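Local coordinates for protein serpin-ZX (Arabidopsis thaliana, PDB 3LE2) that inhibits target proteases such as metacaspase-9 and RD21A by offering a reactive centre loop that is cleaved and becomes covalently bound to the enzyme, at residues W101-K113 / T310-L322. Sequence-based numbering, arbitrary orientation.
Sequences WIDKSLSFKPSFK and TEMVESPEMGKNL
Met312 lays its side chain over one face of the Phe112 ring and beside the Phe108 ring, both from 101-113. From CB, CG stands anti to the backbone N (chi1 -160°) and lies 3.6 Å from the Phe112 ring centroid, as a CH-pi contact. The same CG is 4.0 Å from CD1 of Phe108, whose side chain runs alongside in the same direction. SD sits obliquely to the Phe112 ring in a Met-aromatic contact, and the bend at chi3 brings CE to 4.0 Å from Phe112 CZ. The backbone of Met312 is held too: its O accepts the N-H of Lys109 at 2.9 Å, with the donor tilted 31° from the carbonyl plane, and also lies in the plane of the Phe108 ring, at its edge. In the serpin fold this joins the loop between strand 93-103 and helix 110-119 to the loop that precedes strand 326-335, at one end of the molecule and away from the reactive centre loop; Leu167 of strand 167-176 touches Ile102, Phe108 and Met312. Val313 forms a single beta bridge with Phe108, and its CG1 meets Ile102 CD1 at 3.5 Å. Leu106 CD2 packs tightly against both CB and CE of Met318, 3.2 Å from CB, while Leu106 CD1 meets Leu322 CD1, the two side chains running antiparallel. Toward solvent, the anti turn about CB-CG of Glu314 (chi2 178°) carries its carboxylate to Ser107 and Pro110: OE1 receives the hydroxyl of Ser107 OG (2.9 Å) on its anti lone pair, and OE2 lies beside Pro110 CD. Lys109 NZ makes a long salt bridge to Glu311 OE1, 3.7 Å.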
loop_
_atom_site.group_PDB
_atom_site.type_symbol
_atom_site.label_atom_id
_atom_site.label_comp_id
_atom_site.label_asym_id
_atom_site.label_seq_id
_atom_site.Cartn_x
_atom_site.Cartn_y
_atom_site.Cartn_z
ATOM N N TRP A 101 7.707 -14.349 13.486
ATOM C CA TRP A 101 8.150 -15.682 13.861
ATOM C C TRP A 101 9.650 -15.654 14.076
ATOM O O TRP A 101 10.396 -15.048 13.306
ATOM C CB TRP A 101 7.823 -16.700 12.756
ATOM C CG TRP A 101 6.386 -17.200 12.738
ATOM C CD1 TRP A 101 5.929 -18.418 13.179
ATOM C CD2 TRP A 101 5.232 -16.495 12.254
ATOM N NE1 TRP A 101 4.565 -18.509 13.000
ATOM C CE2 TRP A 101 4.116 -17.345 12.429
ATOM C CE3 TRP A 101 5.037 -15.229 11.682
ATOM C CZ2 TRP A 101 2.828 -16.971 12.054
ATOM C CZ3 TRP A 101 3.761 -14.860 11.315
ATOM C CH2 TRP A 101 2.670 -15.726 11.507
ATOM N N ILE A 102 10.100 -16.343 15.106
ATOM C CA ILE A 102 11.523 -16.390 15.393
ATOM C C ILE A 102 11.966 -17.842 15.529
ATOM O O ILE A 102 11.185 -18.694 15.967
ATOM C CB ILE A 102 11.820 -15.600 16.688
ATOM C CG1 ILE A 102 13.263 -15.118 16.705
ATOM C CG2 ILE A 102 11.464 -16.424 17.933
ATOM C CD1 ILE A 102 13.482 -13.999 17.665
ATOM N N ASP A 103 13.200 -18.154 15.148
ATOM C CA ASP A 103 13.656 -19.522 15.354
ATOM C C ASP A 103 13.544 -19.894 16.825
ATOM O O ASP A 103 13.948 -19.119 17.698
ATOM C CB ASP A 103 15.084 -19.756 14.885
ATOM C CG ASP A 103 15.444 -21.226 14.925
ATOM O OD1 ASP A 103 14.690 -22.013 14.319
ATOM O OD2 ASP A 103 16.439 -21.602 15.584
ATOM N N LYS A 104 13.011 -21.088 17.091
ATOM C CA LYS A 104 12.695 -21.507 18.454
ATOM C C LYS A 104 13.926 -21.629 19.361
ATOM O O LYS A 104 13.792 -21.827 20.566
ATOM C CB LYS A 104 11.905 -22.815 18.449
ATOM C CG LYS A 104 12.760 -24.049 18.267
ATOM C CD LYS A 104 11.920 -25.316 18.395
ATOM C CE LYS A 104 12.781 -26.562 18.251
ATOM N NZ LYS A 104 11.969 -27.804 18.344
ATOM N N SER A 105 15.119 -21.512 18.785
ATOM C CA SER A 105 16.329 -21.381 19.585
ATOM C C SER A 105 16.313 -20.035 20.323
ATOM O O SER A 105 17.194 -19.733 21.129
ATOM C CB SER A 105 17.580 -21.496 18.709
ATOM O OG SER A 105 17.731 -20.377 17.850
ATOM N N LEU A 106 15.297 -19.230 20.036
ATOM C CA LEU A 106 15.141 -17.941 20.679
ATOM C C LEU A 106 13.743 -17.833 21.255
ATOM O O LEU A 106 12.912 -18.730 21.091
ATOM C CB LEU A 106 15.386 -16.813 19.680
ATOM C CG LEU A 106 16.739 -16.869 18.966
ATOM C CD1 LEU A 106 16.734 -16.075 17.674
ATOM C CD2 LEU A 106 17.828 -16.388 19.889
ATOM N N SER A 107 13.500 -16.728 21.949
ATOM C CA SER A 107 12.205 -16.442 22.539
ATOM C C SER A 107 12.096 -14.937 22.750
ATOM O O SER A 107 13.077 -14.284 23.099
ATOM C CB SER A 107 12.034 -17.208 23.855
ATOM O OG SER A 107 13.269 -17.331 24.534
ATOM N N PHE A 108 10.910 -14.389 22.509
ATOM C CA PHE A 108 10.685 -12.962 22.663
ATOM C C PHE A 108 10.577 -12.654 24.136
ATOM O O PHE A 108 10.142 -13.502 24.908
ATOM C CB PHE A 108 9.389 -12.535 21.963
ATOM C CG PHE A 108 9.377 -12.801 20.486
ATOM C CD1 PHE A 108 10.154 -12.044 19.623
ATOM C CD2 PHE A 108 8.583 -13.805 19.955
ATOM C CE1 PHE A 108 10.147 -12.291 18.245
ATOM C CE2 PHE A 108 8.569 -14.060 18.582
ATOM C CZ PHE A 108 9.350 -13.303 17.726
ATOM N N LYS A 109 10.985 -11.451 24.526
ATOM C CA LYS A 109 10.707 -10.967 25.867
ATOM C C LYS A 109 9.206 -10.928 26.001
ATOM O O LYS A 109 8.531 -10.356 25.151
ATOM C CB LYS A 109 11.253 -9.555 26.076
ATOM C CG LYS A 109 12.742 -9.487 26.318
ATOM C CD LYS A 109 13.181 -8.094 26.756
ATOM C CE LYS A 109 14.694 -8.039 26.974
ATOM N NZ LYS A 109 15.144 -6.746 27.564
ATOM N N PRO A 110 8.674 -11.532 27.070
ATOM C CA PRO A 110 7.228 -11.522 27.312
ATOM C C PRO A 110 6.641 -10.140 27.080
ATOM O O PRO A 110 5.561 -10.018 26.499
ATOM C CB PRO A 110 7.127 -11.894 28.788
ATOM C CG PRO A 110 8.307 -12.776 29.011
ATOM C CD PRO A 110 9.411 -12.226 28.139
ATOM N N SER A 111 7.360 -9.115 27.530
ATOM C CA SER A 111 6.918 -7.732 27.403
ATOM C C SER A 111 6.742 -7.321 25.941
ATOM O O SER A 111 5.730 -6.723 25.572
ATOM C CB SER A 111 7.908 -6.797 28.102
ATOM O OG SER A 111 9.246 -7.152 27.802
ATOM N N PHE A 112 7.738 -7.642 25.120
ATOM C CA PHE A 112 7.665 -7.428 23.678
ATOM C C PHE A 112 6.421 -8.105 23.083
ATOM O O PHE A 112 5.739 -7.528 22.233
ATOM C CB PHE A 112 8.949 -7.938 23.011
ATOM C CG PHE A 112 8.998 -7.717 21.527
ATOM C CD1 PHE A 112 9.335 -6.481 21.007
ATOM C CD2 PHE A 112 8.710 -8.751 20.650
ATOM C CE1 PHE A 112 9.378 -6.271 19.641
ATOM C CE2 PHE A 112 8.753 -8.549 19.286
ATOM C CZ PHE A 112 9.087 -7.305 18.779
ATOM N N LYS A 113 6.116 -9.313 23.556
ATOM C CA LYS A 113 4.964 -10.081 23.075
ATOM C C LYS A 113 3.636 -9.393 23.356
ATOM O O LYS A 113 2.667 -9.559 22.605
ATOM C CB LYS A 113 4.929 -11.470 23.720
ATOM C CG LYS A 113 5.989 -12.439 23.234
ATOM C CD LYS A 113 5.748 -13.837 23.801
ATOM C CE LYS A 113 6.924 -14.759 23.501
ATOM N NZ LYS A 113 6.859 -16.053 24.246
ATOM N N THR A 310 18.360 -5.993 20.503
ATOM C CA THR A 310 18.658 -6.386 21.869
ATOM C C THR A 310 17.452 -6.238 22.789
ATOM O O THR A 310 17.464 -6.723 23.920
ATOM C CB THR A 310 19.848 -5.575 22.416
ATOM O OG1 THR A 310 19.616 -4.175 22.204
ATOM C CG2 THR A 310 21.129 -5.977 21.696
ATOM N N GLU A 311 16.408 -5.582 22.296
ATOM C CA GLU A 311 15.185 -5.413 23.077
ATOM C C GLU A 311 14.064 -6.359 22.645
ATOM O O GLU A 311 12.913 -6.198 23.040
ATOM C CB GLU A 311 14.698 -3.962 22.994
ATOM C CG GLU A 311 15.691 -2.943 23.549
ATOM C CD GLU A 311 16.237 -3.349 24.909
ATOM O OE1 GLU A 311 15.433 -3.527 25.856
ATOM O OE2 GLU A 311 17.473 -3.492 25.023
ATOM N N MET A 312 14.389 -7.353 21.838
ATOM C CA MET A 312 13.340 -8.187 21.279
ATOM C C MET A 312 13.291 -9.582 21.923
ATOM O O MET A 312 12.213 -10.121 22.206
ATOM C CB MET A 312 13.525 -8.271 19.771
ATOM C CG MET A 312 12.292 -8.679 19.008
ATOM S SD MET A 312 12.653 -8.712 17.243
ATOM C CE MET A 312 12.613 -6.960 16.828
ATOM N N VAL A 313 14.465 -10.155 22.168
ATOM C CA VAL A 313 14.564 -11.492 22.752
ATOM C C VAL A 313 14.999 -11.453 24.212
ATOM O O VAL A 313 15.043 -10.386 24.830
ATOM C CB VAL A 313 15.545 -12.373 21.973
ATOM C CG1 VAL A 313 14.967 -12.728 20.621
ATOM C CG2 VAL A 313 16.877 -11.663 21.828
ATOM N N GLU A 314 15.326 -12.617 24.764
ATOM C CA GLU A 314 15.651 -12.706 26.185
ATOM C C GLU A 314 17.146 -12.885 26.467
ATOM O O GLU A 314 17.671 -12.322 27.431
ATOM C CB GLU A 314 14.828 -13.810 26.850
ATOM C CG GLU A 314 13.332 -13.530 26.826
ATOM C CD GLU A 314 12.505 -14.648 27.431
ATOM O OE1 GLU A 314 12.458 -15.750 26.838
ATOM O OE2 GLU A 314 11.889 -14.418 28.496
ATOM N N SER A 315 17.825 -13.651 25.619
ATOM C CA SER A 315 19.253 -13.906 25.790
ATOM C C SER A 315 20.104 -12.793 25.166
ATOM O O SER A 315 20.151 -12.660 23.944
ATOM C CB SER A 315 19.613 -15.264 25.178
ATOM O OG SER A 315 20.719 -15.859 25.836
ATOM N N PRO A 316 20.772 -11.982 26.008
ATOM C CA PRO A 316 21.637 -10.894 25.531
ATOM C C PRO A 316 22.751 -11.410 24.632
ATOM O O PRO A 316 23.284 -10.658 23.819
ATOM C CB PRO A 316 22.230 -10.328 26.823
ATOM C CG PRO A 316 21.229 -10.659 27.870
ATOM C CD PRO A 316 20.680 -12.000 27.478
ATOM N N GLU A 317 23.102 -12.682 24.789
ATOM C CA GLU A 317 24.091 -13.313 23.925
ATOM C C GLU A 317 23.466 -13.637 22.575
ATOM O O GLU A 317 24.131 -13.598 21.539
ATOM C CB GLU A 317 24.623 -14.592 24.568
ATOM C CG GLU A 317 25.547 -15.386 23.667
ATOM C CD GLU A 317 25.714 -16.814 24.136
ATOM O OE1 GLU A 317 25.295 -17.118 25.273
ATOM O OE2 GLU A 317 26.262 -17.633 23.365
ATOM N N MET A 318 22.179 -13.962 22.597
ATOM C CA MET A 318 21.437 -14.237 21.376
ATOM C C MET A 318 21.003 -12.941 20.694
ATOM O O MET A 318 21.038 -12.838 19.468
ATOM C CB MET A 318 20.217 -15.113 21.674
ATOM C CG MET A 318 20.544 -16.487 22.253
ATOM S SD MET A 318 21.749 -17.431 21.296
ATOM C CE MET A 318 20.854 -17.730 19.769
ATOM N N GLY A 319 20.596 -11.961 21.499
ATOM C CA GLY A 319 20.174 -10.659 21.002
ATOM C C GLY A 319 21.299 -9.902 20.324
ATOM O O GLY A 319 21.070 -9.102 19.414
ATOM N N LYS A 320 22.524 -10.149 20.782
ATOM C CA LYS A 320 23.710 -9.650 20.102
ATOM C C LYS A 320 23.878 -10.396 18.785
ATOM O O LYS A 320 24.060 -11.619 18.775
ATOM C CB LYS A 320 24.959 -9.846 20.969
ATOM C CG LYS A 320 25.081 -8.863 22.120
ATOM C CD LYS A 320 26.252 -9.211 23.022
ATOM C CE LYS A 320 26.289 -8.293 24.231
ATOM N NZ LYS A 320 27.245 -8.783 25.256
ATOM N N ASN A 321 23.805 -9.654 17.684
ATOM C CA ASN A 321 23.954 -10.234 16.352
ATOM C C ASN A 321 22.624 -10.766 15.796
ATOM O O ASN A 321 22.574 -11.346 14.706
ATOM C CB ASN A 321 25.034 -11.326 16.368
ATOM C CG ASN A 321 25.451 -11.765 14.977
ATOM O OD1 ASN A 321 25.844 -10.946 14.139
ATOM N ND2 ASN A 321 25.384 -13.068 14.729
ATOM N N LEU A 322 21.545 -10.569 16.549
ATOM C CA LEU A 322 20.216 -10.935 16.069
ATOM C C LEU A 322 19.694 -9.835 15.175
ATOM O O LEU A 322 19.672 -8.668 15.567
ATOM C CB LEU A 322 19.230 -11.114 17.218
ATOM C CG LEU A 322 17.800 -11.178 16.678
ATOM C CD1 LEU A 322 17.634 -12.430 15.831
ATOM C CD2 LEU A 322 16.763 -11.128 17.785
#